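Local coordinates for NDP-N-acetyl-D-galactosaminuronic acid dehydrogenase (Methanosarcina mazei Go1, PDB 3G79), which probably oxidises UDP-N-acetyl-D-mannosamine to the corresponding uronic acid, passing the electrons to two molecules of NAD+, at residues L24-Y28 against V29-A33; P94-S97 against R98-E101; T240-D243 against L244-A248; A318-I321 against Y322-A325. All coordinates share one frame; numbering follows the deposited sequence.

Contact 1. Residues L24-Y28 against V29-A33; sequences LGMGY and VGIPA
Tyr28 and Val29 send their side chains the same way, lying alongside each other, with Val29 CG1 3.9 Å from Tyr28 CD2. The tyrosine CG stands between its own backbone N and carbonyl carbon (chi1 65°), and this brings the CD2 side of the ring next to that one branch of the valine. Ile31 folds back on the loop: its CG1 comes 3.1 Å from Gly27 O and also reaches the backbone carbon of Met26. The same carbonyl oxygen accepts Ile31 N at 3.3 Å, nearly straight at 163°, so one residue meets Gly27 O through both backbone and side chain. The spacing of Gly25, Gly27 and Gly30, where strand 20-24 passes into helix 30-39, is consistent with the GxGxxG loop of a Rossmann fold, as expected in an NAD-binding domain. Gly30, lacking a side chain, brings its CA to 3.2 Å from Gly25 O in a CA-H...O contact, at a place where a CB would point at that oxygen. A water links the same two glycines, donating to Gly25 O at 3.0 Å and accepting from Gly30 N at 3.1 Å. Beyond Ile31, Pro32 CD closes on Tyr28 O at 3.0 Å.

Contact 2. Residues P94-S97 against R98-E101; sequences PDFS and RISE
Ile99 N donates to Phe96 O at 2.9 Å, the shortest of the three backbone bonds that join the two halves; Ser100 N to Ser97 O and Arg98 N to Asp95 O are the others. This pattern, residue i+3 to residue i, is that of a 3-10 turn. Within the first half, Ser97 OG gives a hydrogen bond of 2.9 Å to Asp95 OD1, on the syn side but 31° out of the carboxylate plane, and Ser97 N adds a weak one to the same oxygen. With Asp95 CG anti to the backbone N (chi1 -177°), the carboxylate is set between Ser97 and Arg98. Its other oxygen, Asp95 OD2, faces the arginine chain, 3.6 Å from Arg98 CG and 4.0 Å from Arg98 NE. The opposite charges probably attract, but the distance is beyond a salt bridge, and the carboxylate and guanidinium planes are 81° apart. Phe96 and Ile99 run alongside each other, and Ile99 CD1 lies at the edge of the Phe96 ring, 3.9 Å from Phe96 CD1. Linking strands 90-93 and 104-107, the turn lays Phe96 and Ile99 against Tyr136 of helix 124-136, whose carbonyl oxygen bonds Ser100 OG, while Arg98 leans on Leu47 of strand 45-49.

Contact 3. Residues T240-D243 against L244-A248; sequences TFRD and LQIAA
The carboxamide of Gln245 meets Arg242 through its oxygen end: OE1 comes 3.4 Å from Arg242 CA. No flat group of one segment is laid on a flat group of the other, for residues 244-248 touch Arg242 at the aliphatic start of its chain and not at the guanidinium, and the ring of Phe241 packs on Val282 of the second subunit. Gln245 owes its position to a folded start and an extended end: with chi1 at 40°, CG is carried back over the preceding turn, 3.1 Å from Arg242 O and 3.4 Å from Phe241 O. Were this glutamine an alanine, the carbonyl oxygens of Phe241 and Arg242 would probably lose the chain that covers them, and a gap would open beside Arg242. Ile246, one turn on from Arg242, crosses its side chain obliquely, with Ile246 CD1 4.0 Å from Arg242 CG. Beneath the side chains runs the regular bonding of an alpha helix, as from Leu244 N to Thr240 O at 2.7 Å and from Ile246 N to Arg242 O. A first torsion of -175°, with CG anti to the backbone N, directs Asp243 toward helix 321-345, where its OD1 is bonded to Asn329 and forms a salt bridge with Arg326. The chemistry thus divides: main-chain bonds and aliphatic contacts shape helix 228-258 from within, while the buried carboxylate probably has its charge balanced by Arg326.

Contact 4. Residues A318-I321 against Y322-A325; sequences ADSI and YVLA
Ser320 turns its hydroxyl onto the second and third amides after it: OG accepts Tyr322 N at 3.0 Å, the bond bent to 141°, and more weakly Val323 N at 3.5 Å. What makes this possible is a chi1 of 164°, which places OG beside the carbonyl carbon and over the opening turn. Val323 has almost the same first torsion, yet it is CG2, the branch next to its own backbone N, that folds back, reaching Ser320 CB at 3.6 Å. The tyrosine ring is brought round by a chi1 of -42°, so that CD2 lies 3.5 Å from Ser320 OG, in an oblique approach. Its far end reaches the second subunit, where Tyr322 OH is hydrogen-bonded to Ala248 O. The torsions of Leu324 lie away from the usual staggered values, perhaps imprecisely modelled, and as built its CD2 rests 3.5 Å from Ile321 O. That oxygen also accepts Ala325 N at 2.9 Å, while Ser320 O takes Leu324 N at 3.2 Å. Ser320 OG has further partners in Glu302 of its own chain and in Gln251 of the second subunit; with an alanine in its place, the amides of Tyr322 and Val323 would probably lose their cap, and Glu302 and that Gln251 a shared partner. The arrangement is that of a serine N-cap: the hydroxyl receives first-turn amides that have no preceding helical carbonyl to bond, here at the start of helix 321-345, where it meets the second subunit.

In the fold
The four contacts follow one another along the chain and fall into two touching pairs. Contacts 1 and 2, with centres 17 Å apart, belong to the NAD-binding domain and the end of its sheet where strands 20-24, 45-49 and 90-93 are neighbours; Leu24 CD2 meets Phe96 CE1 at 3.7 Å. Contacts 3 and 4, centres 11 Å apart, bring helix 228-258 against the start of helix 321-345: Thr240 CG2 lies 3.4 Å from Tyr322 CD1, and both contacts reach the second subunit. Contact 1 and contact 3 are 31 Å apart between centres, on opposite sides of the chain's centre, separating the probable cofactor loop from the helices that meet the second subunit.

Contact 1. Residues L24-Y28 against V29-A33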
ATOM      1  N   LEU A  24     -29.734  13.788  16.836  1.00 22.59           N
ATOM      2  CA  LEU A  24     -29.390  13.729  18.247  1.00 23.64           C
ATOM      3  C   LEU A  24     -27.901  13.937  18.374  1.00 24.90           C
ATOM      4  O   LEU A  24     -27.112  13.231  17.707  1.00 25.17           O
ATOM      5  CB  LEU A  24     -29.725  12.366  18.847  1.00 23.38           C
ATOM      6  CG  LEU A  24     -31.100  12.048  19.410  1.00 38.66           C
ATOM      7  CD1 LEU A  24     -32.002  11.611  18.319  1.00 23.31           C
ATOM      8  CD2 LEU A  24     -30.965  10.955  20.429  1.00 23.60           C
ATOM      9  N   GLY A  25     -27.507  14.875  19.239  1.00 25.03           N
ATOM     10  CA  GLY A  25     -26.074  15.154  19.432  1.00 25.48           C
ATOM     11  C   GLY A  25     -25.718  16.530  18.897  1.00 27.23           C
ATOM     12  O   GLY A  25     -25.155  16.677  17.773  1.00 26.32           O
ATOM     13  N   MET A  26     -26.041  17.553  19.693  1.00 27.74           N
ATOM     14  CA  MET A  26     -25.743  18.906  19.265  1.00 28.35           C
ATOM     15  C   MET A  26     -24.257  19.293  19.504  1.00 31.27           C
ATOM     16  O   MET A  26     -23.940  20.210  20.260  1.00 30.88           O
ATOM     17  CB  MET A  26     -26.763  19.894  19.832  1.00 25.73           C
ATOM     18  CG  MET A  26     -28.183  19.720  19.249  1.00 26.98           C
ATOM     19  SD  MET A  26     -28.358  19.769  17.422  1.00 22.61           S
ATOM     20  CE  MET A  26     -29.130  21.272  17.254  1.00 26.60           C
ATOM     21  N   GLY A  27     -23.356  18.578  18.816  1.00 34.08           N
ATOM     22  CA  GLY A  27     -21.904  18.757  18.974  1.00 36.34           C
ATOM     23  C   GLY A  27     -21.195  19.249  17.720  1.00 38.51           C
ATOM     24  O   GLY A  27     -21.833  19.763  16.790  1.00 38.29           O
ATOM     25  N   TYR A  28     -19.870  19.088  17.669  1.00 40.70           N
ATOM     26  CA  TYR A  28     -19.152  19.636  16.526  1.00 42.76           C
ATOM     27  C   TYR A  28     -19.668  19.105  15.177  1.00 42.53           C
ATOM     28  O   TYR A  28     -19.747  19.884  14.234  1.00 44.24           O
ATOM     29  CB  TYR A  28     -17.606  19.684  16.689  1.00 45.30           C
ATOM     30  CG  TYR A  28     -16.853  18.368  16.796  1.00 61.27           C
ATOM     31  CD1 TYR A  28     -16.566  17.791  18.044  1.00 47.15           C
ATOM     32  CD2 TYR A  28     -16.372  17.727  15.659  1.00 47.03           C
ATOM     33  CE1 TYR A  28     -15.863  16.564  18.148  1.00 61.33           C
ATOM     34  CE2 TYR A  28     -15.657  16.504  15.746  1.00 61.54           C
ATOM     35  CZ  TYR A  28     -15.420  15.934  16.995  1.00 47.36           C
ATOM     36  OH  TYR A  28     -14.725  14.746  17.066  1.00 61.53           O
ATOM     37  N   VAL A  29     -20.104  17.838  15.117  1.00 40.26           N
ATOM     38  CA  VAL A  29     -20.633  17.192  13.893  1.00 37.20           C
ATOM     39  C   VAL A  29     -22.158  17.195  13.719  1.00 35.36           C
ATOM     40  O   VAL A  29     -22.668  17.277  12.600  1.00 34.90           O
ATOM     41  CB  VAL A  29     -20.161  15.712  13.758  1.00 36.83           C
ATOM     42  CG1 VAL A  29     -18.720  15.642  13.322  1.00 44.32           C
ATOM     43  CG2 VAL A  29     -20.348  14.954  15.043  1.00 43.82           C
ATOM     44  N   GLY A  30     -22.900  17.091  14.818  1.00 33.53           N
ATOM     45  CA  GLY A  30     -24.338  16.974  14.703  1.00 31.34           C
ATOM     46  C   GLY A  30     -24.978  18.308  14.356  1.00 30.76           C
ATOM     47  O   GLY A  30     -26.054  18.344  13.731  1.00 30.44           O
ATOM     48  N   ILE A  31     -24.350  19.414  14.752  1.00 29.84           N
ATOM     49  CA  ILE A  31     -24.925  20.722  14.397  1.00 29.19           C
ATOM     50  C   ILE A  31     -24.829  20.991  12.862  1.00 29.76           C
ATOM     51  O   ILE A  31     -25.839  21.324  12.233  1.00 29.11           O
ATOM     52  CB  ILE A  31     -24.345  21.877  15.216  1.00 27.69           C
ATOM     53  CG1 ILE A  31     -24.398  21.529  16.713  1.00 40.32           C
ATOM     54  CG2 ILE A  31     -25.079  23.180  14.852  1.00 39.75           C
ATOM     55  CD1 ILE A  31     -24.389  22.709  17.727  1.00 27.13           C
ATOM     56  N   PRO A  32     -23.628  20.821  12.250  1.00 30.83           N
ATOM     57  CA  PRO A  32     -23.548  21.028  10.781  1.00 31.24           C
ATOM     58  C   PRO A  32     -24.490  20.086  10.055  1.00 31.40           C
ATOM     59  O   PRO A  32     -25.306  20.534   9.241  1.00 31.84           O
ATOM     60  CB  PRO A  32     -22.073  20.700  10.454  1.00 31.17           C
ATOM     61  CG  PRO A  32     -21.333  21.017  11.721  1.00 29.05           C
ATOM     62  CD  PRO A  32     -22.300  20.495  12.806  1.00 31.04           C
ATOM     63  N   ALA A  33     -24.397  18.801  10.400  1.00 31.21           N
ATOM     64  CA  ALA A  33     -25.266  17.763   9.853  1.00 30.78           C
ATOM     65  C   ALA A  33     -26.702  18.179   9.879  1.00 30.64           C
ATOM     66  O   ALA A  33     -27.318  18.245   8.829  1.00 31.59           O
ATOM     67  CB  ALA A  33     -25.075  16.440  10.583  1.00 31.19           C
TER
HETATM   68  O   HOH W   1     -22.249  15.888  17.621  1.00 38.90           O

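Contact 2. Residues P94-S97 against R98-E101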
ATOM      1  N   PRO A  94     -35.449  19.954  23.784  1.00 31.91           N
ATOM      2  CA  PRO A  94     -35.137  19.013  24.901  1.00 31.26           C
ATOM      3  C   PRO A  94     -36.131  17.844  24.957  1.00 30.96           C
ATOM      4  O   PRO A  94     -36.003  16.912  25.767  1.00 30.80           O
ATOM      5  CB  PRO A  94     -35.313  19.906  26.136  1.00 30.85           C
ATOM      6  CG  PRO A  94     -36.427  20.898  25.698  1.00 27.56           C
ATOM      7  CD  PRO A  94     -35.997  21.238  24.299  1.00 31.19           C
ATOM      8  N   ASP A  95     -37.110  17.912  24.069  1.00 30.82           N
ATOM      9  CA  ASP A  95     -38.240  17.018  24.085  1.00 31.40           C
ATOM     10  C   ASP A  95     -38.104  15.843  23.085  1.00 31.21           C
ATOM     11  O   ASP A  95     -38.614  15.875  21.963  1.00 31.08           O
ATOM     12  CB  ASP A  95     -39.526  17.838  23.851  1.00 31.48           C
ATOM     13  CG  ASP A  95     -40.758  16.997  23.919  1.00 38.92           C
ATOM     14  OD1 ASP A  95     -40.635  15.856  24.441  1.00 31.35           O
ATOM     15  OD2 ASP A  95     -41.822  17.480  23.468  1.00 30.57           O
ATOM     16  N   PHE A  96     -37.467  14.781  23.564  1.00 31.16           N
ATOM     17  CA  PHE A  96     -37.170  13.580  22.799  1.00 29.86           C
ATOM     18  C   PHE A  96     -38.374  12.805  22.271  1.00 29.20           C
ATOM     19  O   PHE A  96     -38.262  12.040  21.274  1.00 26.71           O
ATOM     20  CB  PHE A  96     -36.337  12.684  23.652  1.00 29.03           C
ATOM     21  CG  PHE A  96     -34.936  13.128  23.771  1.00 35.96           C
ATOM     22  CD1 PHE A  96     -33.956  12.589  22.945  1.00 29.43           C
ATOM     23  CD2 PHE A  96     -34.568  14.070  24.725  1.00 29.47           C
ATOM     24  CE1 PHE A  96     -32.633  12.976  23.074  1.00 36.18           C
ATOM     25  CE2 PHE A  96     -33.242  14.466  24.845  1.00 35.87           C
ATOM     26  CZ  PHE A  96     -32.280  13.927  24.020  1.00 29.16           C
ATOM     27  N   SER A  97     -39.511  13.019  22.937  1.00 30.05           N
ATOM     28  CA  SER A  97     -40.788  12.400  22.571  1.00 31.21           C
ATOM     29  C   SER A  97     -41.143  12.723  21.139  1.00 32.44           C
ATOM     30  O   SER A  97     -41.758  11.914  20.451  1.00 33.78           O
ATOM     31  CB  SER A  97     -41.924  12.824  23.529  1.00 31.29           C
ATOM     32  OG  SER A  97     -42.497  14.062  23.143  1.00 26.10           O
ATOM     33  N   ARG A  98     -40.748  13.902  20.691  1.00 33.06           N
ATOM     34  CA  ARG A  98     -40.956  14.314  19.296  1.00 34.38           C
ATOM     35  C   ARG A  98     -40.153  13.541  18.228  1.00 33.41           C
ATOM     36  O   ARG A  98     -40.305  13.794  17.023  1.00 33.39           O
ATOM     37  CB  ARG A  98     -40.592  15.779  19.130  1.00 36.29           C
ATOM     38  CG  ARG A  98     -41.369  16.737  19.933  1.00 47.74           C
ATOM     39  CD  ARG A  98     -41.397  17.976  19.085  1.00 40.13           C
ATOM     40  NE  ARG A  98     -41.324  19.191  19.861  1.00 48.58           N
ATOM     41  CZ  ARG A  98     -41.105  20.392  19.337  1.00 42.68           C
ATOM     42  NH1 ARG A  98     -40.934  20.538  18.007  1.00 47.69           N
ATOM     43  NH2 ARG A  98     -41.078  21.444  20.172  1.00 49.01           N
ATOM     44  N   ILE A  99     -39.252  12.668  18.653  1.00 32.85           N
ATOM     45  CA  ILE A  99     -38.651  11.705  17.725  1.00 33.07           C
ATOM     46  C   ILE A  99     -39.824  10.995  17.038  1.00 33.68           C
ATOM     47  O   ILE A  99     -39.827  10.754  15.813  1.00 34.03           O
ATOM     48  CB  ILE A  99     -37.732  10.689  18.474  1.00 32.72           C
ATOM     49  CG1 ILE A  99     -36.414  11.365  18.897  1.00 20.89           C
ATOM     50  CG2 ILE A  99     -37.480   9.427  17.644  1.00 19.86           C
ATOM     51  CD1 ILE A  99     -35.777  10.676  20.096  1.00 32.19           C
ATOM     52  N   SER A 100     -40.861  10.731  17.824  1.00 33.46           N
ATOM     53  CA  SER A 100     -42.055  10.133  17.267  1.00 33.13           C
ATOM     54  C   SER A 100     -42.580  10.755  15.982  1.00 32.68           C
ATOM     55  O   SER A 100     -43.170  10.033  15.177  1.00 34.39           O
ATOM     56  CB  SER A 100     -43.145   9.970  18.306  1.00 32.89           C
ATOM     57  OG  SER A 100     -42.925   8.752  18.992  1.00 43.23           O
ATOM     58  N   GLU A 101     -42.382  12.057  15.781  1.00 31.04           N
ATOM     59  CA  GLU A 101     -42.997  12.728  14.639  1.00 31.83           C
ATOM     60  C   GLU A 101     -42.176  12.546  13.339  1.00 31.95           C
ATOM     61  O   GLU A 101     -42.567  13.046  12.295  1.00 32.87           O
ATOM     62  CB  GLU A 101     -43.147  14.243  14.900  1.00 33.42           C
ATOM     63  CG  GLU A 101     -43.758  14.707  16.266  1.00 42.23           C
ATOM     64  CD  GLU A 101     -43.441  16.194  16.599  1.00 34.91           C
ATOM     65  OE1 GLU A 101     -44.166  16.796  17.444  1.00 41.79           O
ATOM     66  OE2 GLU A 101     -42.479  16.753  16.009  1.00 41.49           O
TER

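Contact 3. Residues T240-D243 against L244-A248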
ATOM      1  N   THR A 240      -6.188   0.759   9.264  1.00 31.04           N
ATOM      2  CA  THR A 240      -5.365  -0.435   9.139  1.00 30.87           C
ATOM      3  C   THR A 240      -4.395  -0.419   7.899  1.00 30.51           C
ATOM      4  O   THR A 240      -3.173  -0.629   8.020  1.00 29.27           O
ATOM      5  CB  THR A 240      -6.315  -1.661   9.162  1.00 31.59           C
ATOM      6  OG1 THR A 240      -6.852  -1.796  10.493  1.00 33.58           O
ATOM      7  CG2 THR A 240      -5.592  -2.959   8.754  1.00 33.33           C
ATOM      8  N   PHE A 241      -4.940  -0.129   6.719  1.00 30.39           N
ATOM      9  CA  PHE A 241      -4.152  -0.149   5.496  1.00 30.32           C
ATOM     10  C   PHE A 241      -3.102   0.945   5.530  1.00 29.61           C
ATOM     11  O   PHE A 241      -1.965   0.707   5.140  1.00 29.92           O
ATOM     12  CB  PHE A 241      -5.073  -0.059   4.266  1.00 31.54           C
ATOM     13  CG  PHE A 241      -5.572  -1.387   3.818  1.00 41.29           C
ATOM     14  CD1 PHE A 241      -6.077  -2.299   4.734  1.00 32.59           C
ATOM     15  CD2 PHE A 241      -5.492  -1.761   2.493  1.00 32.77           C
ATOM     16  CE1 PHE A 241      -6.519  -3.545   4.325  1.00 41.46           C
ATOM     17  CE2 PHE A 241      -5.918  -3.015   2.082  1.00 41.06           C
ATOM     18  CZ  PHE A 241      -6.442  -3.898   2.986  1.00 32.29           C
ATOM     19  N   ARG A 242      -3.476   2.122   6.045  1.00 28.43           N
ATOM     20  CA  ARG A 242      -2.522   3.223   6.265  1.00 27.70           C
ATOM     21  C   ARG A 242      -1.442   2.773   7.238  1.00 26.31           C
ATOM     22  O   ARG A 242      -0.265   2.906   6.940  1.00 25.89           O
ATOM     23  CB  ARG A 242      -3.179   4.562   6.749  1.00 27.58           C
ATOM     24  CG  ARG A 242      -2.150   5.565   7.350  1.00 46.78           C
ATOM     25  CD  ARG A 242      -2.552   7.056   7.350  1.00 29.59           C
ATOM     26  NE  ARG A 242      -2.230   7.631   6.055  1.00 47.11           N
ATOM     27  CZ  ARG A 242      -1.456   8.691   5.836  1.00 32.77           C
ATOM     28  NH1 ARG A 242      -0.929   9.393   6.846  1.00 46.26           N
ATOM     29  NH2 ARG A 242      -1.233   9.051   4.579  1.00 46.54           N
ATOM     30  N   ASP A 243      -1.859   2.211   8.370  1.00 25.53           N
ATOM     31  CA  ASP A 243      -0.950   1.719   9.382  1.00 25.59           C
ATOM     32  C   ASP A 243       0.027   0.722   8.793  1.00 25.12           C
ATOM     33  O   ASP A 243       1.216   0.767   9.044  1.00 24.98           O
ATOM     34  CB  ASP A 243      -1.729   1.117  10.554  1.00 27.64           C
ATOM     35  CG  ASP A 243      -0.832   0.707  11.693  1.00 47.37           C
ATOM     36  OD1 ASP A 243       0.146   1.421  11.984  1.00 30.00           O
ATOM     37  OD2 ASP A 243      -1.088  -0.336  12.312  1.00 30.47           O
ATOM     38  N   LEU A 244      -0.473  -0.166   7.971  1.00 26.42           N
ATOM     39  CA  LEU A 244       0.383  -1.084   7.231  1.00 26.84           C
ATOM     40  C   LEU A 244       1.334  -0.402   6.245  1.00 27.82           C
ATOM     41  O   LEU A 244       2.499  -0.825   6.147  1.00 27.76           O
ATOM     42  CB  LEU A 244      -0.460  -2.154   6.532  1.00 25.48           C
ATOM     43  CG  LEU A 244       0.333  -3.066   5.590  1.00 33.46           C
ATOM     44  CD1 LEU A 244       1.319  -3.980   6.360  1.00 25.60           C
ATOM     45  CD2 LEU A 244      -0.596  -3.890   4.762  1.00 23.93           C
ATOM     46  N   GLN A 245       0.890   0.644   5.531  1.00 27.88           N
ATOM     47  CA  GLN A 245       1.846   1.300   4.617  1.00 28.59           C
ATOM     48  C   GLN A 245       2.992   1.938   5.374  1.00 29.39           C
ATOM     49  O   GLN A 245       4.133   2.052   4.873  1.00 29.30           O
ATOM     50  CB  GLN A 245       1.244   2.231   3.527  1.00 28.83           C
ATOM     51  CG  GLN A 245       0.104   3.097   3.911  1.00 36.72           C
ATOM     52  CD  GLN A 245      -0.770   3.664   2.732  1.00 31.48           C
ATOM     53  OE1 GLN A 245      -1.991   3.872   2.928  1.00 36.61           O
ATOM     54  NE2 GLN A 245      -0.164   3.922   1.555  1.00 34.49           N
ATOM     55  N   ILE A 246       2.707   2.313   6.615  1.00 28.91           N
ATOM     56  CA  ILE A 246       3.705   2.967   7.424  1.00 26.96           C
ATOM     57  C   ILE A 246       4.642   1.912   7.954  1.00 26.20           C
ATOM     58  O   ILE A 246       5.848   2.113   8.049  1.00 27.25           O
ATOM     59  CB  ILE A 246       3.057   3.727   8.565  1.00 26.36           C
ATOM     60  CG1 ILE A 246       2.489   5.057   8.062  1.00 21.04           C
ATOM     61  CG2 ILE A 246       4.076   3.953   9.769  1.00 20.72           C
ATOM     62  CD1 ILE A 246       1.499   5.679   9.089  1.00 24.62           C
ATOM     63  N   ALA A 247       4.094   0.781   8.338  1.00 25.51           N
ATOM     64  CA  ALA A 247       4.943  -0.232   8.864  1.00 25.88           C
ATOM     65  C   ALA A 247       5.840  -0.736   7.736  1.00 26.03           C
ATOM     66  O   ALA A 247       7.016  -0.994   7.990  1.00 25.38           O
ATOM     67  CB  ALA A 247       4.159  -1.341   9.525  1.00 26.40           C
ATOM     68  N   ALA A 248       5.309  -0.768   6.505  1.00 26.62           N
ATOM     69  CA  ALA A 248       6.096  -1.091   5.287  1.00 27.16           C
ATOM     70  C   ALA A 248       7.364  -0.299   5.080  1.00 26.98           C
ATOM     71  O   ALA A 248       8.420  -0.940   4.861  1.00 27.41           O
ATOM     72  CB  ALA A 248       5.252  -1.008   4.004  1.00 27.26           C
TER

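Contact 4. Residues A318-I321 against Y322-A325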
ATOM      1  N   ALA A 318       0.254 -18.383  10.836  1.00 49.10           N
ATOM      2  CA  ALA A 318      -0.363 -17.061  10.668  1.00 46.82           C
ATOM      3  C   ALA A 318       0.372 -15.876  11.246  1.00 45.39           C
ATOM      4  O   ALA A 318       1.536 -15.658  11.019  1.00 46.73           O
ATOM      5  CB  ALA A 318      -1.795 -17.082  11.249  1.00 46.33           C
ATOM      6  N   ASP A 319      -0.352 -15.130  12.055  1.00 43.49           N
ATOM      7  CA  ASP A 319      -0.105 -13.717  12.306  1.00 40.34           C
ATOM      8  C   ASP A 319      -0.739 -13.006  11.147  1.00 35.42           C
ATOM      9  O   ASP A 319      -0.391 -13.213   9.985  1.00 34.64           O
ATOM     10  CB  ASP A 319       1.367 -13.358  12.501  1.00 42.43           C
ATOM     11  CG  ASP A 319       1.885 -13.715  13.901  1.00 68.18           C
ATOM     12  OD1 ASP A 319       1.254 -14.572  14.582  1.00 43.53           O
ATOM     13  OD2 ASP A 319       2.939 -13.148  14.309  1.00 44.37           O
ATOM     14  N   SER A 320      -1.776 -12.263  11.499  1.00 32.08           N
ATOM     15  CA  SER A 320      -2.419 -11.331  10.640  1.00 28.39           C
ATOM     16  C   SER A 320      -1.332 -10.388  10.260  1.00 28.52           C
ATOM     17  O   SER A 320      -0.556  -9.919  11.121  1.00 28.71           O
ATOM     18  CB  SER A 320      -3.453 -10.589  11.445  1.00 27.20           C
ATOM     19  OG  SER A 320      -3.898  -9.404  10.810  1.00 20.62           O
ATOM     20  N   ILE A 321      -1.263 -10.097   8.972  1.00 28.31           N
ATOM     21  CA  ILE A 321      -0.426  -9.004   8.499  1.00 28.15           C
ATOM     22  C   ILE A 321      -0.647  -7.723   9.299  1.00 27.50           C
ATOM     23  O   ILE A 321       0.287  -6.979   9.547  1.00 27.96           O
ATOM     24  CB  ILE A 321      -0.672  -8.717   7.005  1.00 27.62           C
ATOM     25  CG1 ILE A 321      -0.131  -9.874   6.174  1.00 24.93           C
ATOM     26  CG2 ILE A 321       0.029  -7.466   6.586  1.00 24.68           C
ATOM     27  CD1 ILE A 321      -0.701  -9.903   4.813  1.00 27.65           C
ATOM     28  N   TYR A 322      -1.862  -7.447   9.709  1.00 27.51           N
ATOM     29  CA  TYR A 322      -2.089  -6.124  10.306  1.00 29.46           C
ATOM     30  C   TYR A 322      -1.510  -6.135  11.694  1.00 31.10           C
ATOM     31  O   TYR A 322      -0.888  -5.166  12.115  1.00 32.63           O
ATOM     32  CB  TYR A 322      -3.575  -5.758  10.331  1.00 28.86           C
ATOM     33  CG  TYR A 322      -4.305  -6.115   9.060  1.00 28.46           C
ATOM     34  CD1 TYR A 322      -3.817  -5.707   7.791  1.00 29.04           C
ATOM     35  CD2 TYR A 322      -5.493  -6.824   9.110  1.00 28.81           C
ATOM     36  CE1 TYR A 322      -4.507  -6.014   6.600  1.00 28.72           C
ATOM     37  CE2 TYR A 322      -6.192  -7.142   7.930  1.00 29.55           C
ATOM     38  CZ  TYR A 322      -5.694  -6.733   6.680  1.00 29.54           C
ATOM     39  OH  TYR A 322      -6.420  -7.060   5.551  1.00 28.60           O
ATOM     40  N   VAL A 323      -1.658  -7.265  12.385  1.00 31.76           N
ATOM     41  CA  VAL A 323      -1.182  -7.404  13.770  1.00 32.01           C
ATOM     42  C   VAL A 323       0.328  -7.159  13.789  1.00 32.63           C
ATOM     43  O   VAL A 323       0.843  -6.476  14.680  1.00 33.53           O
ATOM     44  CB  VAL A 323      -1.574  -8.777  14.341  1.00 32.54           C
ATOM     45  CG1 VAL A 323      -0.793  -9.122  15.660  1.00 27.48           C
ATOM     46  CG2 VAL A 323      -3.090  -8.853  14.549  1.00 26.84           C
ATOM     47  N   LEU A 324       1.021  -7.641  12.752  1.00 32.02           N
ATOM     48  CA  LEU A 324       2.439  -7.474  12.675  1.00 31.30           C
ATOM     49  C   LEU A 324       2.847  -6.134  12.103  1.00 31.12           C
ATOM     50  O   LEU A 324       3.952  -5.643  12.374  1.00 32.27           O
ATOM     51  CB  LEU A 324       3.082  -8.693  12.031  1.00 33.04           C
ATOM     52  CG  LEU A 324       4.035  -8.542  10.860  1.00 44.64           C
ATOM     53  CD1 LEU A 324       5.302  -9.405  10.991  1.00 34.88           C
ATOM     54  CD2 LEU A 324       3.210  -8.968   9.684  1.00 34.78           C
ATOM     55  N   ALA A 325       1.945  -5.466  11.407  1.00 30.36           N
ATOM     56  CA  ALA A 325       2.139  -4.013  11.204  1.00 30.88           C
ATOM     57  C   ALA A 325       2.155  -3.216  12.529  1.00 32.22           C
ATOM     58  O   ALA A 325       3.008  -2.331  12.737  1.00 32.22           O
ATOM     59  CB  ALA A 325       1.096  -3.453  10.299  1.00 30.25           C
TER